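PDB 1R0K: 1-deoxy-D-xylulose 5-phosphate reductoisomerase, which catalyses the NADPH-dependent rearrangement and reduction of 1-deoxy-D-xylulose 5-phosphate to 2-C-methyl-D-erythritol 4-phosphate, an early step of isoprenoid biosynthesis, using a divalent metal ion. Local coordinates for residues A38-K43 and P62-D67; R56-D61 and A83-E88; A48-N53 and S75-A80; P4-V9 and Q32-T37. All coordinates share one frame; numbering follows the deposited sequence.

Contact 1 (A38-K43 and P62-D67). With ACT (acetate ion), chain F.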
# COMPACT_ATOMS: atom_id res chain seq x y z
N ALA B 38 -9.07 8.67 32.62
CA ALA B 38 -8.23 7.55 33.01
C ALA B 38 -9.10 6.63 33.85
O ALA B 38 -10.25 6.95 34.13
CB ALA B 38 -7.03 8.04 33.81
N ASN B 39 -8.56 5.48 34.23
CA ASN B 39 -9.31 4.52 35.03
C ASN B 39 -8.94 4.65 36.50
O ASN B 39 -9.79 4.98 37.33
CB ASN B 39 -9.03 3.10 34.54
CG ASN B 39 -9.88 2.06 35.25
OD1 ASN B 39 -11.11 2.17 35.28
ND2 ASN B 39 -9.23 1.05 35.81
N ARG B 40 -7.68 4.40 36.83
CA ARG B 40 -7.23 4.49 38.21
C ARG B 40 -5.94 5.29 38.41
O ARG B 40 -5.58 5.60 39.55
CB ARG B 40 -7.04 3.09 38.80
CG ARG B 40 -8.34 2.32 39.03
CD ARG B 40 -8.07 0.93 39.60
NE ARG B 40 -7.35 0.98 40.87
CZ ARG B 40 -7.88 1.37 42.02
NH1 ARG B 40 -9.15 1.75 42.08
NH2 ARG B 40 -7.14 1.37 43.13
N ASN B 41 -5.25 5.64 37.33
CA ASN B 41 -4.00 6.39 37.45
C ASN B 41 -4.21 7.90 37.52
O ASN B 41 -4.00 8.62 36.55
CB ASN B 41 -3.06 6.07 36.28
CG ASN B 41 -1.64 6.57 36.52
OD1 ASN B 41 -1.43 7.70 36.97
ND2 ASN B 41 -0.67 5.72 36.23
N VAL B 42 -4.60 8.37 38.70
CA VAL B 42 -4.84 9.79 38.93
C VAL B 42 -3.60 10.64 38.65
O VAL B 42 -3.69 11.68 37.99
CB VAL B 42 -5.28 10.03 40.40
CG1 VAL B 42 -5.50 11.51 40.64
CG2 VAL B 42 -6.54 9.24 40.70
N LYS B 43 -2.45 10.19 39.14
CA LYS B 43 -1.20 10.92 38.95
C LYS B 43 -0.94 11.25 37.48
O LYS B 43 -0.76 12.41 37.11
CB LYS B 43 -0.03 10.11 39.51
CG LYS B 43 1.34 10.75 39.28
CD LYS B 43 1.42 12.15 39.88
CE LYS B 43 2.78 12.78 39.62
NZ LYS B 43 3.90 11.98 40.19
N PRO B 62 -14.89 6.17 40.96
CA PRO B 62 -15.45 7.20 41.84
C PRO B 62 -14.66 7.33 43.14
O PRO B 62 -14.58 8.41 43.72
CB PRO B 62 -16.88 6.71 42.08
CG PRO B 62 -17.19 5.95 40.84
CD PRO B 62 -15.91 5.17 40.61
N SER B 63 -14.09 6.21 43.58
CA SER B 63 -13.32 6.17 44.82
C SER B 63 -12.09 7.07 44.77
O SER B 63 -11.54 7.44 45.81
CB SER B 63 -12.87 4.73 45.10
OG SER B 63 -13.93 3.81 44.93
N LEU B 64 -11.65 7.43 43.57
CA LEU B 64 -10.47 8.26 43.42
C LEU B 64 -10.75 9.73 43.12
O LEU B 64 -9.83 10.49 42.86
CB LEU B 64 -9.57 7.68 42.32
CG LEU B 64 -9.13 6.22 42.48
CD1 LEU B 64 -8.27 5.81 41.29
CD2 LEU B 64 -8.35 6.05 43.78
N TYR B 65 -12.02 10.12 43.17
CA TYR B 65 -12.37 11.51 42.87
C TYR B 65 -11.61 12.53 43.71
O TYR B 65 -11.16 13.55 43.18
CB TYR B 65 -13.88 11.74 43.04
CG TYR B 65 -14.30 13.15 42.71
CD1 TYR B 65 -14.07 13.69 41.44
CD2 TYR B 65 -14.92 13.96 43.66
CE1 TYR B 65 -14.45 15.00 41.13
CE2 TYR B 65 -15.30 15.27 43.36
CZ TYR B 65 -15.06 15.78 42.10
OH TYR B 65 -15.45 17.07 41.80
N ASN B 66 -11.49 12.28 45.01
CA ASN B 66 -10.78 13.21 45.89
C ASN B 66 -9.32 13.39 45.50
O ASN B 66 -8.82 14.51 45.44
CB ASN B 66 -10.86 12.74 47.35
CG ASN B 66 -12.23 12.94 47.95
OD1 ASN B 66 -12.80 14.03 47.87
ND2 ASN B 66 -12.77 11.90 48.57
N ASP B 67 -8.64 12.28 45.23
CA ASP B 67 -7.23 12.35 44.84
C ASP B 67 -7.08 13.22 43.60
O ASP B 67 -6.15 14.03 43.51
CB ASP B 67 -6.67 10.95 44.58
CG ASP B 67 -6.71 10.06 45.81
OD1 ASP B 67 -6.67 10.60 46.93
OD2 ASP B 67 -6.76 8.82 45.65
C ACT F . -5.49 3.40 34.19
O ACT F . -5.76 4.67 34.32
OXT ACT F . -5.73 2.48 35.04
CH3 ACT F . -4.84 2.87 32.95
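Val-42 and Leu-64 meet where the first turn of helix 42-51 faces the 3-10 turn that leads into helix 65-72. Val-42 splits its branches between two partners: with CG1 anti to the backbone N (chi1 179°), that methyl lies 3.8 Å from the backbone C of Asp-67, while CG2 lies 3.8 Å from CB of Leu-64. Leu-64 runs on past this methyl and crosses the side chain of Arg-40 at about a right angle, its CD1 3.9 Å from Arg-40 CB. The same CD1 rests against a backbone oxygen, 3.2 Å from O of Arg-40. Val-42 and Leu-64 touch through methyl and methylene carbons, suited to a place between two helix starts where no hydrogen bond crosses. Replacing Val-42 with an alanine would probably open a gap beside Leu-64 and leave the start of helix 65-72 less firmly packed. Arg-40 bends at chi3 (59°), and its NH1 forms a salt bridge with Asp-61. On the other side of the 38-43 turn an acetate oxygen, O, accepts three backbone N-H groups, from Asn-39 (2.9 Å from N to O), Arg-40 and Asn-41, and Thr-13 OG1 also bonds the ion. Asn-41 caps helix 42-51 through OD1, which accepts from Asp-44 N. An anion held after the second strand, beside Arg-40 and Asn-41, is consistent with the predicted NADPH site and with the 2'-phosphate pocket of NADPH-dependent Rossmann folds.

Contact 2 (R56-D61 and A83-E88)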
# COMPACT_ATOMS: atom_id res chain seq x y z
N ARG B 56 -11.08 19.46 31.21
CA ARG B 56 -11.59 18.54 32.22
C ARG B 56 -10.83 17.22 32.24
O ARG B 56 -10.37 16.75 31.20
CB ARG B 56 -13.07 18.27 31.96
CG ARG B 56 -13.73 17.34 32.97
CD ARG B 56 -15.19 17.12 32.63
NE ARG B 56 -15.91 18.38 32.49
CZ ARG B 56 -17.18 18.48 32.12
NH1 ARG B 56 -17.88 17.39 31.85
NH2 ARG B 56 -17.74 19.68 32.00
N ALA B 57 -10.70 16.64 33.42
CA ALA B 57 -10.04 15.36 33.61
C ALA B 57 -11.00 14.47 34.37
O ALA B 57 -11.56 14.86 35.39
CB ALA B 57 -8.75 15.54 34.41
N VAL B 58 -11.21 13.25 33.87
CA VAL B 58 -12.13 12.34 34.52
C VAL B 58 -11.47 11.05 34.93
O VAL B 58 -10.82 10.38 34.13
CB VAL B 58 -13.32 12.01 33.60
CG1 VAL B 58 -14.36 11.20 34.36
CG2 VAL B 58 -13.94 13.28 33.06
N ILE B 59 -11.63 10.70 36.20
CA ILE B 59 -11.09 9.45 36.70
C ILE B 59 -12.30 8.51 36.80
O ILE B 59 -13.29 8.83 37.45
CB ILE B 59 -10.40 9.64 38.08
CG1 ILE B 59 -9.62 8.37 38.45
CG2 ILE B 59 -11.43 10.01 39.15
CD1 ILE B 59 -8.46 8.09 37.53
N ALA B 60 -12.23 7.38 36.11
CA ALA B 60 -13.33 6.42 36.08
C ALA B 60 -13.77 5.94 37.46
O ALA B 60 -14.97 5.85 37.74
CB ALA B 60 -12.94 5.23 35.21
N ASP B 61 -12.81 5.61 38.31
CA ASP B 61 -13.10 5.11 39.64
C ASP B 61 -13.60 6.23 40.56
O ASP B 61 -12.86 7.13 40.92
CB ASP B 61 -11.83 4.49 40.22
CG ASP B 61 -12.12 3.56 41.38
OD1 ASP B 61 -12.74 4.03 42.36
OD2 ASP B 61 -11.74 2.38 41.30
N ALA B 83 -18.59 6.59 36.10
CA ALA B 83 -18.98 6.15 34.76
C ALA B 83 -19.72 7.21 33.96
O ALA B 83 -19.41 7.44 32.78
CB ALA B 83 -19.83 4.88 34.87
N ASP B 84 -20.71 7.85 34.57
CA ASP B 84 -21.47 8.87 33.85
C ASP B 84 -20.57 10.02 33.40
O ASP B 84 -20.75 10.56 32.30
CB ASP B 84 -22.60 9.43 34.72
CG ASP B 84 -23.61 8.38 35.12
OD1 ASP B 84 -23.88 7.47 34.31
OD2 ASP B 84 -24.15 8.46 36.25
N ALA B 85 -19.61 10.39 34.24
CA ALA B 85 -18.69 11.48 33.93
C ALA B 85 -17.92 11.19 32.64
O ALA B 85 -17.62 12.11 31.87
CB ALA B 85 -17.72 11.69 35.09
N LEU B 86 -17.61 9.92 32.42
CA LEU B 86 -16.89 9.51 31.21
C LEU B 86 -17.74 9.81 29.99
O LEU B 86 -17.25 10.33 28.99
CB LEU B 86 -16.56 8.01 31.25
CG LEU B 86 -15.56 7.51 32.30
CD1 LEU B 86 -15.46 5.99 32.18
CD2 LEU B 86 -14.19 8.16 32.08
N VAL B 87 -19.02 9.46 30.07
CA VAL B 87 -19.92 9.70 28.96
C VAL B 87 -20.03 11.20 28.72
O VAL B 87 -19.98 11.65 27.57
CB VAL B 87 -21.32 9.11 29.24
CG1 VAL B 87 -22.29 9.52 28.14
CG2 VAL B 87 -21.22 7.60 29.32
N GLU B 88 -20.17 11.98 29.79
CA GLU B 88 -20.29 13.42 29.65
C GLU B 88 -19.04 14.01 29.00
O GLU B 88 -19.13 14.87 28.13
CB GLU B 88 -20.54 14.07 31.01
CG GLU B 88 -21.90 13.72 31.60
CD GLU B 88 -22.09 14.26 33.00
OE1 GLU B 88 -21.94 15.49 33.19
OE2 GLU B 88 -22.40 13.46 33.91
O HOH W 1 -17.29 14.72 32.82
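Val-58 sets its CG1 methyl against CB of Ala-85 at 3.5 Å, tighter than usual for two carbons, and the same methyl lies 3.8 Å from CD2 of Leu-86. That branch serves both because it stands anti to the backbone N (chi1 -173°). The small Ala-85 lets the helix come down onto the strand, and Leu-86 divides its methyls beside it, CD2 to Val-58 and CD1 to CB of Ala-60 at 4.0 Å. At the start of the strand, Arg-56 is extended to CD, then turns at chi3 (-54°) and brings the edge of its guanidinium near CB of Glu-88, 4.3 Å from NH1. A water links the segments, accepting from Arg-56 NH1 at 2.9 Å and donating to Ala-85 O at 2.8 Å. Arg-56 NH2 is in a salt bridge with Glu-78 rather than Glu-88. Strand 56-59 and helix 83-88 run in roughly opposite directions, their axes at 145° and 8.0 Å apart at closest approach. Helix 83-90 thus lies on one face of the parallel sheet, where Val-58 also touches Ala-80 of strand 78-81 and Leu-86 touches Thr-37 of strand 31-38; Ala-57 and Ile-59 turn to the other face, against helix 42-51.

Contact 3 (A48-N53 and S75-A80)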
# COMPACT_ATOMS: atom_id res chain seq x y z
N ALA B 48 -0.93 15.02 32.84
CA ALA B 48 -1.25 15.21 31.42
C ALA B 48 -2.26 16.33 31.24
O ALA B 48 -2.12 17.18 30.35
CB ALA B 48 -1.81 13.92 30.84
N ALA B 49 -3.29 16.34 32.09
CA ALA B 49 -4.33 17.36 32.02
C ALA B 49 -3.74 18.76 32.22
O ALA B 49 -4.05 19.69 31.47
CB ALA B 49 -5.40 17.09 33.07
N LYS B 50 -2.89 18.90 33.23
CA LYS B 50 -2.28 20.19 33.52
C LYS B 50 -1.32 20.62 32.42
O LYS B 50 -1.27 21.80 32.07
CB LYS B 50 -1.56 20.13 34.87
CG LYS B 50 -2.52 20.02 36.05
CD LYS B 50 -1.81 20.13 37.39
CE LYS B 50 -0.96 18.91 37.68
NZ LYS B 50 -0.35 19.03 39.03
N ARG B 51 -0.56 19.68 31.87
CA ARG B 51 0.38 19.99 30.80
C ARG B 51 -0.34 20.54 29.58
O ARG B 51 0.04 21.58 29.04
CB ARG B 51 1.15 18.75 30.36
CG ARG B 51 2.07 18.15 31.39
CD ARG B 51 3.09 17.27 30.69
NE ARG B 51 2.46 16.24 29.87
CZ ARG B 51 2.04 15.07 30.33
NH1 ARG B 51 1.49 14.19 29.51
NH2 ARG B 51 2.19 14.78 31.62
N THR B 52 -1.37 19.82 29.15
CA THR B 52 -2.15 20.21 27.97
C THR B 52 -3.22 21.25 28.25
O THR B 52 -3.98 21.61 27.35
CB THR B 52 -2.82 18.98 27.34
OG1 THR B 52 -3.76 18.43 28.28
CG2 THR B 52 -1.78 17.92 26.99
N ASN B 53 -3.28 21.73 29.48
CA ASN B 53 -4.27 22.74 29.85
C ASN B 53 -5.66 22.23 29.47
O ASN B 53 -6.47 22.97 28.92
CB ASN B 53 -3.97 24.05 29.12
CG ASN B 53 -4.81 25.20 29.62
OD1 ASN B 53 -4.89 26.25 28.98
ND2 ASN B 53 -5.43 25.03 30.78
N SER B 75 -4.93 24.64 39.49
CA SER B 75 -5.02 24.73 38.04
C SER B 75 -6.42 25.13 37.60
O SER B 75 -7.27 25.46 38.43
CB SER B 75 -4.66 23.38 37.40
OG SER B 75 -5.66 22.41 37.68
N SER B 76 -6.65 25.10 36.30
CA SER B 76 -7.94 25.45 35.73
C SER B 76 -8.61 24.22 35.12
O SER B 76 -9.58 24.33 34.37
CB SER B 76 -7.77 26.54 34.68
OG SER B 76 -6.72 26.23 33.79
N VAL B 77 -8.08 23.05 35.45
CA VAL B 77 -8.61 21.79 34.95
C VAL B 77 -9.78 21.31 35.81
O VAL B 77 -9.64 21.14 37.02
CB VAL B 77 -7.54 20.69 34.94
CG1 VAL B 77 -8.13 19.40 34.38
CG2 VAL B 77 -6.34 21.13 34.12
N GLU B 78 -10.93 21.09 35.17
CA GLU B 78 -12.11 20.61 35.87
C GLU B 78 -11.88 19.15 36.27
O GLU B 78 -11.28 18.39 35.52
CB GLU B 78 -13.34 20.70 34.97
CG GLU B 78 -13.81 22.11 34.66
CD GLU B 78 -14.85 22.15 33.55
OE1 GLU B 78 -15.79 21.33 33.58
OE2 GLU B 78 -14.73 23.01 32.65
N ALA B 79 -12.37 18.78 37.44
CA ALA B 79 -12.23 17.41 37.93
C ALA B 79 -13.58 16.70 37.97
O ALA B 79 -14.58 17.28 38.39
CB ALA B 79 -11.59 17.42 39.31
N ALA B 80 -13.60 15.45 37.54
CA ALA B 80 -14.83 14.66 37.55
C ALA B 80 -14.48 13.20 37.74
O ALA B 80 -13.32 12.81 37.59
CB ALA B 80 -15.60 14.86 36.25
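In the Rossmann-type domain, helix 42-51 ends in a Schellman motif at Asn-53, and its last turn packs against the loop entering strand 78-81, an edge strand of the parallel sheet within this chain. Val-77 leads the packing. Its CG1 lies 3.8 Å from CB of Ala-49, and its CG2 sits over the backbone of the same residue, 3.8 Å from Ala-49 O. The branches part in this way because CG1 is anti to the backbone N (chi1 -179°) and CG2 anti to the carbonyl carbon. An alanine on the helix leaves room for the branched valine, and Ala-57 of strand 56-59 touches both. Toward the surface, the aliphatic part of Lys-50 passes Ser-75, CG to CB 4.2 Å, while its NZ bonds the carbonyl of Ala-71. Ser-75 OG is held by Leu-72 O and accepts a weak bond from Val-77 N. Asn-53 has positive phi (54°), which asparagine tolerates better than most residues, and its ND2 approaches Ser-76 OG at 3.5 Å. The chemistry is therefore divided: methyls join the segments inside, while at the margin Lys-50 NZ and Ser-75 OG find their partners in helix 65-72.

Contact 4 (P4-V9 and Q32-T37)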
# COMPACT_ATOMS: atom_id res chain seq x y z
N PRO B 4 -7.37 26.14 16.48
CA PRO B 4 -6.97 24.83 17.01
C PRO B 4 -8.08 23.79 16.91
O PRO B 4 -9.25 24.10 17.13
CB PRO B 4 -6.61 25.13 18.46
CG PRO B 4 -6.19 26.56 18.42
CD PRO B 4 -7.23 27.17 17.52
N ARG B 5 -7.71 22.55 16.59
CA ARG B 5 -8.68 21.47 16.49
C ARG B 5 -8.82 20.89 17.89
O ARG B 5 -7.82 20.59 18.55
CB ARG B 5 -8.18 20.41 15.52
CG ARG B 5 -9.20 19.32 15.23
CD ARG B 5 -8.59 18.21 14.39
NE ARG B 5 -9.60 17.26 13.94
CZ ARG B 5 -9.33 16.11 13.34
NH1 ARG B 5 -8.08 15.75 13.11
NH2 ARG B 5 -10.32 15.32 12.95
N THR B 6 -10.06 20.73 18.36
CA THR B 6 -10.30 20.19 19.69
C THR B 6 -10.20 18.67 19.75
O THR B 6 -10.73 17.96 18.89
CB THR B 6 -11.69 20.63 20.22
OG1 THR B 6 -12.71 20.23 19.29
CG2 THR B 6 -11.73 22.14 20.38
N VAL B 7 -9.54 18.17 20.79
CA VAL B 7 -9.35 16.73 20.95
C VAL B 7 -9.64 16.22 22.36
O VAL B 7 -9.39 16.91 23.36
CB VAL B 7 -7.92 16.31 20.59
CG1 VAL B 7 -7.60 16.69 19.16
CG2 VAL B 7 -6.92 16.96 21.54
N THR B 8 -10.19 15.01 22.42
CA THR B 8 -10.48 14.36 23.69
C THR B 8 -9.90 12.96 23.64
O THR B 8 -10.02 12.27 22.63
CB THR B 8 -12.00 14.28 23.95
OG1 THR B 8 -12.47 15.55 24.42
CG2 THR B 8 -12.32 13.21 24.98
N VAL B 9 -9.25 12.57 24.72
CA VAL B 9 -8.65 11.25 24.79
C VAL B 9 -9.30 10.45 25.91
O VAL B 9 -9.12 10.76 27.09
CB VAL B 9 -7.14 11.32 25.03
CG1 VAL B 9 -6.53 9.92 24.98
CG2 VAL B 9 -6.49 12.23 23.99
N GLN B 32 -6.25 21.46 20.69
CA GLN B 32 -6.72 21.97 21.97
C GLN B 32 -7.40 20.82 22.71
O GLN B 32 -8.43 20.31 22.28
CB GLN B 32 -7.72 23.11 21.75
CG GLN B 32 -8.59 23.40 22.96
CD GLN B 32 -9.39 24.68 22.81
OE1 GLN B 32 -10.02 24.92 21.78
NE2 GLN B 32 -9.37 25.51 23.85
N VAL B 33 -6.81 20.42 23.83
CA VAL B 33 -7.35 19.32 24.61
C VAL B 33 -8.59 19.70 25.41
O VAL B 33 -8.57 20.61 26.23
CB VAL B 33 -6.30 18.77 25.58
CG1 VAL B 33 -6.88 17.63 26.39
CG2 VAL B 33 -5.09 18.30 24.80
N ILE B 34 -9.68 18.97 25.17
CA ILE B 34 -10.92 19.21 25.88
C ILE B 34 -10.92 18.34 27.14
O ILE B 34 -10.69 18.83 28.24
CB ILE B 34 -12.15 18.85 25.02
CG1 ILE B 34 -12.16 19.69 23.74
CG2 ILE B 34 -13.44 19.10 25.81
CD1 ILE B 34 -12.21 21.19 23.99
N ALA B 35 -11.16 17.05 26.97
CA ALA B 35 -11.18 16.15 28.11
C ALA B 35 -10.18 15.01 28.00
O ALA B 35 -9.85 14.55 26.91
CB ALA B 35 -12.57 15.59 28.32
N LEU B 36 -9.69 14.58 29.16
CA LEU B 36 -8.78 13.45 29.24
C LEU B 36 -9.38 12.58 30.33
O LEU B 36 -9.89 13.10 31.32
CB LEU B 36 -7.37 13.88 29.66
CG LEU B 36 -6.56 14.79 28.73
CD1 LEU B 36 -5.16 14.94 29.32
CD2 LEU B 36 -6.49 14.19 27.33
N THR B 37 -9.36 11.27 30.14
CA THR B 37 -9.92 10.39 31.16
C THR B 37 -8.95 9.26 31.43
O THR B 37 -8.11 8.93 30.60
CB THR B 37 -11.26 9.77 30.73
OG1 THR B 37 -11.01 8.67 29.84
CG2 THR B 37 -12.12 10.80 30.03
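Residue Gln-32 is held at both its backbone N and O: Gln-32 N donates to Arg-5 O, and Val-7 N to Gln-32 O, both at 2.8 Å. Ile-34 N then bonds Val-7 O, nearly straight at 172°. Beyond it the regular pairing is interrupted, and Ala-35 N donates instead to Thr-8 OG1 at 3.2 Å. Pairing resumes with Val-9 N to Ala-35 O at 3.0 Å and Thr-37 N to Val-9 O at 3.1 Å. The register moves on by one residue between Val-7 and Val-9, a beta bulge at Ile-34 and Ala-35 in the parallel pair of the first Rossmann beta-alpha-beta unit. Thr-8 can serve the bulge because OG1 stands anti to its carbonyl carbon (chi1 -79°), directed at strand 32-37. Putting a valine in its place would probably leave Ala-35 N without this acceptor and the bulge less well fixed. On the face carrying Thr-6 and Gln-32, Thr-6 CB packs against Ile-34 CG1 at 3.7 Å, and the extended Gln-32 runs alongside the threonine. On the opposite face Val-7 meets Val-33 through their CG2 methyls, and Val-9 CB lies 3.7 Å from Leu-36 CD2, with Ile-24 of helix 15-25 packed over the three valines.

From the N terminus, contact 4 closes first, pairing strands 5-10 and 31-38 around helix 15-25, and it is complete before any other contact opens. The chain then passes directly from 32-37 into 38-43, where contact 1 begins. Contacts 1, 2 and 3 all cross one another: the segments 38-43, 48-53 and 56-61 come in turn, and their partners 62-67, 75-80 and 83-88 follow in the order 1, 3, 2. Contact 1 closes the loop over helix 42-51 and strand 56-59, contact 3 that over strand 56-59 and helix 65-72, and contact 2 that over helix 65-72 and strand 78-81. Strand 56-59 lies between 31-38 and 78-81, so one parallel sheet connects contacts 2, 3 and 4.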